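5' nucleotidase family protein (Staphylococcus aureus subsp. aureus, PDB 4Q7F) is a 5'-nucleotidase family protein that joins a metal-binding calcineurin-like phosphoesterase domain to a 5'-nucleotidase C-terminal domain. Local coordinates at residues 389-403 / 487-501. Sequence-based numbering, arbitrary orientation.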
loop_
_atom_site.group_PDB
_atom_site.type_symbol
_atom_site.label_atom_id
_atom_site.label_comp_id
_atom_site.label_asym_id
_atom_site.label_seq_id
_atom_site.Cartn_x
_atom_site.Cartn_y
_atom_site.Cartn_z
ATOM N N THR A 389 1.766 -13.256 6.662
ATOM C CA THR A 389 2.013 -14.496 7.370
ATOM C C THR A 389 3.504 -14.384 7.687
ATOM O O THR A 389 4.125 -13.347 7.400
ATOM C CB THR A 389 1.691 -15.724 6.534
ATOM O OG1 THR A 389 2.416 -15.634 5.314
ATOM C CG2 THR A 389 0.179 -15.790 6.216
ATOM N N PHE A 390 4.088 -15.426 8.260
ATOM C CA PHE A 390 5.505 -15.352 8.648
ATOM C C PHE A 390 6.368 -16.499 8.158
ATOM O O PHE A 390 5.898 -17.585 7.833
ATOM C CB PHE A 390 5.576 -15.199 10.160
ATOM C CG PHE A 390 4.779 -14.038 10.657
ATOM C CD1 PHE A 390 3.418 -14.178 10.921
ATOM C CD2 PHE A 390 5.356 -12.770 10.752
ATOM C CE1 PHE A 390 2.666 -13.086 11.332
ATOM C CE2 PHE A 390 4.607 -11.673 11.156
ATOM C CZ PHE A 390 3.272 -11.834 11.452
ATOM N N LYS A 391 7.672 -16.245 8.117
ATOM C CA LYS A 391 8.594 -17.241 7.694
ATOM C C LYS A 391 9.846 -17.195 8.543
ATOM O O LYS A 391 10.344 -16.101 8.884
ATOM C CB LYS A 391 8.935 -17.077 6.215
ATOM C CG LYS A 391 7.852 -17.612 5.276
ATOM C CD LYS A 391 8.285 -17.525 3.829
ATOM C CE LYS A 391 7.373 -18.337 2.927
ATOM N NZ LYS A 391 5.943 -17.894 3.027
ATOM N N VAL A 392 10.316 -18.373 8.932
ATOM C CA VAL A 392 11.595 -18.469 9.651
ATOM C C VAL A 392 12.621 -18.784 8.590
ATOM O O VAL A 392 12.461 -19.721 7.833
ATOM C CB VAL A 392 11.608 -19.509 10.762
ATOM C CG1 VAL A 392 12.975 -19.501 11.448
ATOM C CG2 VAL A 392 10.537 -19.189 11.773
ATOM N N LEU A 393 13.644 -17.947 8.517
ATOM C CA LEU A 393 14.685 -18.072 7.522
ATOM C C LEU A 393 16.022 -18.340 8.148
ATOM O O LEU A 393 16.308 -17.818 9.193
ATOM C CB LEU A 393 14.800 -16.745 6.760
ATOM C CG LEU A 393 13.514 -16.304 6.064
ATOM C CD1 LEU A 393 13.803 -15.017 5.280
ATOM C CD2 LEU A 393 13.005 -17.402 5.168
ATOM N N ALA A 394 16.841 -19.126 7.457
ATOM C CA ALA A 394 18.187 -19.445 7.893
ATOM C C ALA A 394 19.112 -18.463 7.209
ATOM O O ALA A 394 19.162 -18.406 5.961
ATOM C CB ALA A 394 18.528 -20.868 7.504
ATOM N N VAL A 395 19.815 -17.686 8.027
ATOM C CA VAL A 395 20.725 -16.654 7.544
ATOM C C VAL A 395 22.051 -16.678 8.315
ATOM O O VAL A 395 22.096 -17.016 9.502
ATOM C CB VAL A 395 20.092 -15.239 7.666
ATOM C CG1 VAL A 395 18.825 -15.105 6.796
ATOM C CG2 VAL A 395 19.734 -14.907 9.115
ATOM N N SER A 396 23.130 -16.317 7.645
ATOM C CA SER A 396 24.414 -16.218 8.332
ATOM C C SER A 396 24.359 -15.001 9.249
ATOM O O SER A 396 23.491 -14.139 9.093
ATOM C CB SER A 396 25.536 -16.036 7.332
ATOM O OG SER A 396 25.379 -14.840 6.626
ATOM N N GLY A 397 25.281 -14.924 10.199
ATOM C CA GLY A 397 25.353 -13.779 11.103
ATOM C C GLY A 397 25.655 -12.509 10.316
ATOM O O GLY A 397 25.250 -11.413 10.705
ATOM N N ALA A 398 26.352 -12.669 9.195
ATOM C CA ALA A 398 26.686 -11.556 8.309
ATOM C C ALA A 398 25.425 -11.065 7.563
ATOM O O ALA A 398 25.253 -9.863 7.355
ATOM C CB ALA A 398 27.767 -11.980 7.319
ATOM N N LYS A 399 24.563 -11.989 7.131
ATOM C CA LYS A 399 23.329 -11.582 6.478
ATOM C C LYS A 399 22.407 -10.881 7.490
ATOM O O LYS A 399 21.694 -9.949 7.131
ATOM C CB LYS A 399 22.565 -12.736 5.854
ATOM C CG LYS A 399 22.923 -13.088 4.416
ATOM C CD LYS A 399 21.796 -13.976 3.852
ATOM C CE LYS A 399 22.011 -14.400 2.415
ATOM N NZ LYS A 399 21.916 -13.259 1.468
ATOM N N LEU A 400 22.396 -11.368 8.731
ATOM C CA LEU A 400 21.599 -10.752 9.785
ATOM C C LEU A 400 22.065 -9.315 9.968
ATOM O O LEU A 400 21.255 -8.419 10.087
ATOM C CB LEU A 400 21.733 -11.493 11.100
ATOM C CG LEU A 400 21.059 -10.838 12.306
ATOM C CD1 LEU A 400 19.575 -10.598 12.034
ATOM C CD2 LEU A 400 21.242 -11.711 13.542
ATOM N N LYS A 401 23.375 -9.105 10.017
ATOM C CA LYS A 401 23.889 -7.750 10.158
ATOM C C LYS A 401 23.456 -6.868 8.994
ATOM O O LYS A 401 23.207 -5.698 9.194
ATOM C CB LYS A 401 25.409 -7.726 10.288
ATOM C CG LYS A 401 25.976 -6.320 10.414
ATOM C CD LYS A 401 27.460 -6.374 10.753
ATOM C CE LYS A 401 28.067 -4.991 10.861
ATOM N NZ LYS A 401 28.124 -4.290 9.557
ATOM N N GLU A 402 23.427 -7.409 7.781
ATOM C CA GLU A 402 23.010 -6.639 6.611
ATOM C C GLU A 402 21.567 -6.166 6.753
ATOM O O GLU A 402 21.209 -5.080 6.313
ATOM C CB GLU A 402 23.107 -7.479 5.332
ATOM C CG GLU A 402 24.511 -7.723 4.871
ATOM C CD GLU A 402 24.560 -8.535 3.590
ATOM O OE1 GLU A 402 23.518 -8.688 2.917
ATOM O OE2 GLU A 402 25.647 -9.028 3.279
ATOM N N ALA A 403 20.734 -7.009 7.346
ATOM C CA ALA A 403 19.335 -6.657 7.547
ATOM C C ALA A 403 19.260 -5.553 8.609
ATOM O O ALA A 403 18.579 -4.590 8.419
ATOM C CB ALA A 403 18.535 -7.867 7.984
HETATM N N MSE A 487 18.496 -9.250 1.134
HETATM C CA MSE A 487 19.301 -10.322 1.707
HETATM C C MSE A 487 18.445 -11.505 2.127
HETATM O O MSE A 487 18.965 -12.595 2.280
HETATM C CB MSE A 487 20.177 -9.791 2.852
HETATM C CG MSE A 487 19.486 -9.495 4.197
HETATM SE SE MSE A 487 18.092 -8.077 4.210
HETATM C CE MSE A 487 19.234 -6.566 3.689
ATOM N N TYR A 488 17.137 -11.330 2.310
ATOM C CA TYR A 488 16.308 -12.475 2.697
ATOM C C TYR A 488 15.856 -13.343 1.529
ATOM O O TYR A 488 15.410 -14.469 1.741
ATOM C CB TYR A 488 15.052 -12.052 3.431
ATOM C CG TYR A 488 15.257 -11.351 4.734
ATOM C CD1 TYR A 488 16.058 -11.920 5.727
ATOM C CD2 TYR A 488 14.594 -10.162 5.025
ATOM C CE1 TYR A 488 16.219 -11.305 6.947
ATOM C CE2 TYR A 488 14.749 -9.540 6.251
ATOM C CZ TYR A 488 15.570 -10.129 7.208
ATOM O OH TYR A 488 15.771 -9.556 8.424
ATOM N N ILE A 489 15.958 -12.832 0.310
ATOM C CA ILE A 489 15.453 -13.558 -0.865
ATOM C C ILE A 489 16.139 -14.900 -1.034
ATOM O O ILE A 489 17.384 -15.010 -0.986
ATOM C CB ILE A 489 15.558 -12.700 -2.153
ATOM C CG1 ILE A 489 14.625 -11.482 -2.038
ATOM C CG2 ILE A 489 15.193 -13.524 -3.383
ATOM C CD1 ILE A 489 14.800 -10.443 -3.132
ATOM N N ASP A 490 15.325 -15.936 -1.211
ATOM C CA ASP A 490 15.865 -17.292 -1.375
ATOM C C ASP A 490 16.645 -17.838 -0.154
ATOM O O ASP A 490 17.398 -18.781 -0.318
ATOM C CB ASP A 490 16.779 -17.372 -2.620
ATOM C CG ASP A 490 16.025 -17.166 -3.934
ATOM O OD1 ASP A 490 14.776 -17.238 -3.953
ATOM O OD2 ASP A 490 16.700 -16.966 -4.966
ATOM N N ALA A 491 16.510 -17.248 1.039
ATOM C CA ALA A 491 17.173 -17.809 2.224
ATOM C C ALA A 491 16.381 -19.095 2.514
ATOM O O ALA A 491 15.161 -19.125 2.320
ATOM C CB ALA A 491 17.116 -16.859 3.414
ATOM N N PRO A 492 17.061 -20.169 2.940
ATOM C CA PRO A 492 16.298 -21.417 3.172
ATOM C C PRO A 492 15.158 -21.192 4.142
ATOM O O PRO A 492 15.328 -20.458 5.109
ATOM C CB PRO A 492 17.367 -22.364 3.727
ATOM C CG PRO A 492 18.621 -21.894 3.055
ATOM C CD PRO A 492 18.516 -20.396 3.041
ATOM N N VAL A 493 13.981 -21.756 3.850
ATOM C CA VAL A 493 12.813 -21.567 4.712
ATOM C C VAL A 493 12.712 -22.698 5.732
ATOM O O VAL A 493 12.406 -23.854 5.410
ATOM C CB VAL A 493 11.489 -21.441 3.911
ATOM C CG1 VAL A 493 10.335 -21.122 4.851
ATOM C CG2 VAL A 493 11.611 -20.361 2.857
ATOM N N VAL A 494 12.983 -22.339 6.973
ATOM C CA VAL A 494 13.002 -23.280 8.079
ATOM C C VAL A 494 11.608 -23.590 8.572
ATOM O O VAL A 494 11.347 -24.684 9.072
ATOM C CB VAL A 494 13.787 -22.677 9.232
ATOM C CG1 VAL A 494 13.742 -23.574 10.466
ATOM C CG2 VAL A 494 15.200 -22.380 8.779
ATOM N N LYS A 495 10.733 -22.601 8.475
ATOM C CA LYS A 495 9.346 -22.735 8.917
ATOM C C LYS A 495 8.467 -21.716 8.175
ATOM O O LYS A 495 8.821 -20.534 8.015
ATOM C CB LYS A 495 9.280 -22.561 10.441
ATOM C CG LYS A 495 7.976 -22.948 11.130
ATOM C CD LYS A 495 8.191 -22.920 12.645
ATOM C CE LYS A 495 6.898 -23.007 13.446
ATOM N NZ LYS A 495 6.112 -24.255 13.203
ATOM N N ASP A 496 7.319 -22.197 7.721
ATOM C CA ASP A 496 6.348 -21.408 7.000
ATOM C C ASP A 496 5.157 -21.300 7.947
ATOM O O ASP A 496 4.409 -22.271 8.132
ATOM C CB ASP A 496 5.993 -22.141 5.696
ATOM C CG ASP A 496 4.957 -21.408 4.857
ATOM O OD1 ASP A 496 4.383 -20.411 5.319
ATOM O OD2 ASP A 496 4.690 -21.846 3.723
ATOM N N ILE A 497 5.009 -20.130 8.582
ATOM C CA ILE A 497 3.960 -19.919 9.566
ATOM C C ILE A 497 2.749 -19.243 8.918
ATOM O O ILE A 497 2.723 -18.021 8.727
ATOM C CB ILE A 497 4.480 -19.106 10.764
ATOM C CG1 ILE A 497 5.685 -19.820 11.393
ATOM C CG2 ILE A 497 3.381 -18.927 11.807
ATOM C CD1 ILE A 497 6.402 -19.003 12.434
ATOM N N GLN A 498 1.754 -20.055 8.601
ATOM C CA GLN A 498 0.538 -19.603 7.926
ATOM C C GLN A 498 -0.526 -19.066 8.875
ATOM O O GLN A 498 -1.687 -19.452 8.827
ATOM C CB GLN A 498 -0.035 -20.724 7.046
ATOM C CG GLN A 498 0.833 -21.018 5.826
ATOM C CD GLN A 498 0.832 -19.866 4.827
ATOM O OE1 GLN A 498 -0.214 -19.318 4.516
ATOM N NE2 GLN A 498 2.000 -19.515 4.314
ATOM N N VAL A 499 -0.106 -18.165 9.741
ATOM C CA VAL A 499 -1.009 -17.483 10.634
ATOM C C VAL A 499 -0.717 -16.016 10.346
ATOM O O VAL A 499 0.435 -15.592 10.397
ATOM C CB VAL A 499 -0.762 -17.807 12.119
ATOM C CG1 VAL A 499 -1.664 -16.945 12.997
ATOM C CG2 VAL A 499 -0.998 -19.290 12.390
ATOM N N GLU A 500 -1.759 -15.263 10.010
ATOM C CA GLU A 500 -1.603 -13.838 9.704
ATOM C C GLU A 500 -1.361 -13.040 10.981
ATOM O O GLU A 500 -1.678 -13.503 12.085
ATOM C CB GLU A 500 -2.787 -13.318 8.850
ATOM C CG GLU A 500 -2.663 -13.815 7.411
ATOM C CD GLU A 500 -3.826 -13.450 6.515
ATOM O OE1 GLU A 500 -4.609 -12.587 6.897
ATOM O OE2 GLU A 500 -3.940 -14.038 5.421
ATOM N N GLY A 501 -0.754 -11.876 10.827
ATOM C CA GLY A 501 -0.344 -11.056 11.955
ATOM C C GLY A 501 -1.389 -10.750 13.000
ATOM O O GLY A 501 -1.152 -10.923 14.179
HETATM O O HOH W 1 4.586 -17.614 5.495
#
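A water held by four groups links the two segments: it accepts from T389 OG1 and K391 NZ and donates to F390 O and D496 OD1. These groups lie on the antiparallel edge of the C-terminal domain's mixed sheet, where strand 493-497 pairs with strand 390-396, itself bonded on its other side to strand 469-475. K391 NZ and D496 OD1 also form a long salt bridge, 3.7 Å, with the water bridging the same two atoms. D496 OD1 takes a further bond from Q498 NE2, 2.7 Å away on the syn side of the carboxylate, and T389 OG1 has a further partner in Q172.

A classic beta bulge interrupts the pairing: V392 O accepts from V494 N at 2.8 Å and only weakly from K495 N, while A394 N resumes the pairing with P492 O. V392, F390 and I497 turn their side chains to the face lined by helix 342-355. On the other face L393 CD1 rests on Y488 CB (3.7 Å), the two side chains crossing nearly at right angles.

Beyond the strand, S396 OG caps helix 397-408 by accepting from K399 N. K399, bent at its last torsion (chi4 -68°), brings NZ onto a lone pair of M487 O at 3.1 Å. Selenomethionine M487 folds back over Y488, its SE 3.8 Å from A403 CB and above the centre of one face of the tyrosine ring.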